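Long-range contact in snrnp sm-like protein (Pyrococcus abyssi, PDB 1H64), which assembles into a seven-membered ring of the Sm type and probably binds RNA, as its relatives in the family do: residues R28-G33 against V41-E46. Residues are numbered along the deposited sequence; the frame is centred on the assembly and turned at random.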
loop_
_atom_site.group_PDB
_atom_site.type_symbol
_atom_site.label_atom_id
_atom_site.label_comp_id
_atom_site.label_asym_id
_atom_site.label_seq_id
_atom_site.Cartn_x
_atom_site.Cartn_y
_atom_site.Cartn_z
ATOM N N ARG C 28 11.681 20.479 -7.543
ATOM C CA ARG C 28 11.247 21.828 -7.884
ATOM C C ARG C 28 11.490 21.977 -9.369
ATOM O O ARG C 28 12.514 21.530 -9.887
ATOM C CB ARG C 28 12.024 22.890 -7.095
ATOM C CG ARG C 28 12.052 22.634 -5.597
ATOM C CD ARG C 28 12.133 23.928 -4.795
ATOM N NE ARG C 28 10.874 24.672 -4.844
ATOM C CZ ARG C 28 10.591 25.722 -4.081
ATOM N NH1 ARG C 28 11.476 26.166 -3.199
ATOM N NH2 ARG C 28 9.420 26.331 -4.199
ATOM N N GLY C 29 10.530 22.574 -10.069
ATOM C CA GLY C 29 10.679 22.749 -11.499
ATOM C C GLY C 29 9.475 23.450 -12.083
ATOM O O GLY C 29 8.577 23.866 -11.350
ATOM N N ARG C 30 9.467 23.607 -13.399
ATOM C CA ARG C 30 8.354 24.263 -14.055
ATOM C C ARG C 30 7.332 23.191 -14.436
ATOM O O ARG C 30 7.661 22.227 -15.120
ATOM C CB ARG C 30 8.838 25.007 -15.307
ATOM C CG ARG C 30 7.759 25.837 -16.003
ATOM C CD ARG C 30 8.353 26.701 -17.105
ATOM N NE ARG C 30 9.277 25.949 -17.944
ATOM C CZ ARG C 30 8.959 25.374 -19.097
ATOM N NH1 ARG C 30 7.724 25.465 -19.574
ATOM N NH2 ARG C 30 9.878 24.689 -19.765
ATOM N N LEU C 31 6.100 23.351 -13.983
ATOM C CA LEU C 31 5.058 22.361 -14.319
ATOM C C LEU C 31 4.638 22.428 -15.790
ATOM O O LEU C 31 4.158 23.458 -16.250
ATOM C CB LEU C 31 3.824 22.580 -13.435
ATOM C CG LEU C 31 2.681 21.560 -13.581
ATOM C CD1 LEU C 31 3.117 20.186 -13.021
ATOM C CD2 LEU C 31 1.468 22.075 -12.822
ATOM N N ILE C 32 4.809 21.340 -16.543
ATOM C CA ILE C 32 4.402 21.367 -17.941
ATOM C C ILE C 32 3.294 20.380 -18.320
ATOM O O ILE C 32 2.770 20.435 -19.430
ATOM C CB ILE C 32 5.610 21.151 -18.894
ATOM C CG1 ILE C 32 6.367 19.872 -18.536
ATOM C CG2 ILE C 32 6.550 22.353 -18.809
ATOM C CD1 ILE C 32 7.548 19.576 -19.476
ATOM N N GLY C 33 2.928 19.485 -17.403
ATOM C CA GLY C 33 1.881 18.520 -17.710
ATOM C C GLY C 33 1.448 17.784 -16.458
ATOM O O GLY C 33 2.126 17.849 -15.430
ATOM N N VAL C 41 4.564 16.398 -14.614
ATOM C CA VAL C 41 5.751 16.506 -15.452
ATOM C C VAL C 41 6.361 17.870 -15.192
ATOM O O VAL C 41 5.662 18.878 -15.262
ATOM C CB VAL C 41 5.410 16.409 -16.964
ATOM C CG1 VAL C 41 6.702 16.478 -17.776
ATOM C CG2 VAL C 41 4.683 15.095 -17.271
ATOM N N LEU C 42 7.651 17.896 -14.865
ATOM C CA LEU C 42 8.331 19.157 -14.610
ATOM C C LEU C 42 9.448 19.313 -15.633
ATOM O O LEU C 42 9.998 18.311 -16.121
ATOM C CB LEU C 42 8.955 19.167 -13.216
ATOM C CG LEU C 42 8.058 18.880 -12.017
ATOM C CD1 LEU C 42 8.904 18.955 -10.761
ATOM C CD2 LEU C 42 6.931 19.876 -11.949
ATOM N N ALA C 43 9.746 20.566 -15.971
ATOM C CA ALA C 43 10.826 20.895 -16.904
ATOM C C ALA C 43 11.897 21.647 -16.094
ATOM O O ALA C 43 11.568 22.336 -15.123
ATOM C CB ALA C 43 10.292 21.777 -18.045
ATOM N N ASP C 44 13.161 21.504 -16.494
ATOM C CA ASP C 44 14.291 22.149 -15.805
ATOM C C ASP C 44 14.179 21.887 -14.313
ATOM O O ASP C 44 14.163 22.810 -13.508
ATOM C CB ASP C 44 14.300 23.665 -16.053
ATOM C CG ASP C 44 14.344 24.016 -17.529
ATOM O OD1 ASP C 44 15.122 23.380 -18.278
ATOM O OD2 ASP C 44 13.606 24.933 -17.940
ATOM N N ALA C 45 14.129 20.611 -13.951
ATOM C CA ALA C 45 13.954 20.218 -12.561
ATOM C C ALA C 45 15.222 19.928 -11.777
ATOM O O ALA C 45 16.272 19.624 -12.343
ATOM C CB ALA C 45 13.028 18.985 -12.487
ATOM N N GLU C 46 15.075 19.994 -10.458
ATOM C CA GLU C 46 16.148 19.692 -9.531
ATOM C C GLU C 46 15.587 18.915 -8.334
ATOM O O GLU C 46 14.496 19.211 -7.833
ATOM C CB GLU C 46 16.833 20.982 -9.066
ATOM C CG GLU C 46 15.917 21.985 -8.391
ATOM C CD GLU C 46 16.332 23.428 -8.664
ATOM O OE1 GLU C 46 16.213 23.875 -9.824
ATOM O OE2 GLU C 46 16.778 24.113 -7.722
#
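I32 and V41 meet at an angle, the ethyl branch of the isoleucine lying against one methyl of the valine: I32 CG1 comes within 3.5 Å of V41 CG1, tighter than usual for two carbons. The first torsion of I32 (chi1 54°) sets CG1 between backbone N and carbonyl carbon, and from there the extended chain carries CD1 on to A43 CB, 3.8 Å away. Without CG1, CG2 and CD1, as with an alanine here, V41 CG1 and the A43 methyl would probably lose apolar cover from this strand. The same A43 methyl is approached obliquely by the R30 guanidinium, with NH2 3.4 Å from CB. R30 and D44 run side by side, the carboxylate at the guanidinium edge with the two planes 49° apart, yet NH2 and OD2 remain 4.2 Å apart, too far for a salt bridge. The pairing illustrates how the strongly bent antiparallel sheet of the Sm fold stays joined: strand 25-34 pairs first with strand 45-49 and then, beyond the corner at A43 and D44, with strand 40-42. A classic bulge, I32 and G33 both facing V41, shifts the register at one end, and a second shift falls between R28 and R30. Backbone bonds persist through both; R30 N lies in the carbonyl plane of A43, while V41 N sits well above that of G33. On the face carrying L31 and L42, the leucines touch through L31 CD1 and L42 CD2 at 4.0 Å, and V17 of strand 16-21 packs against both.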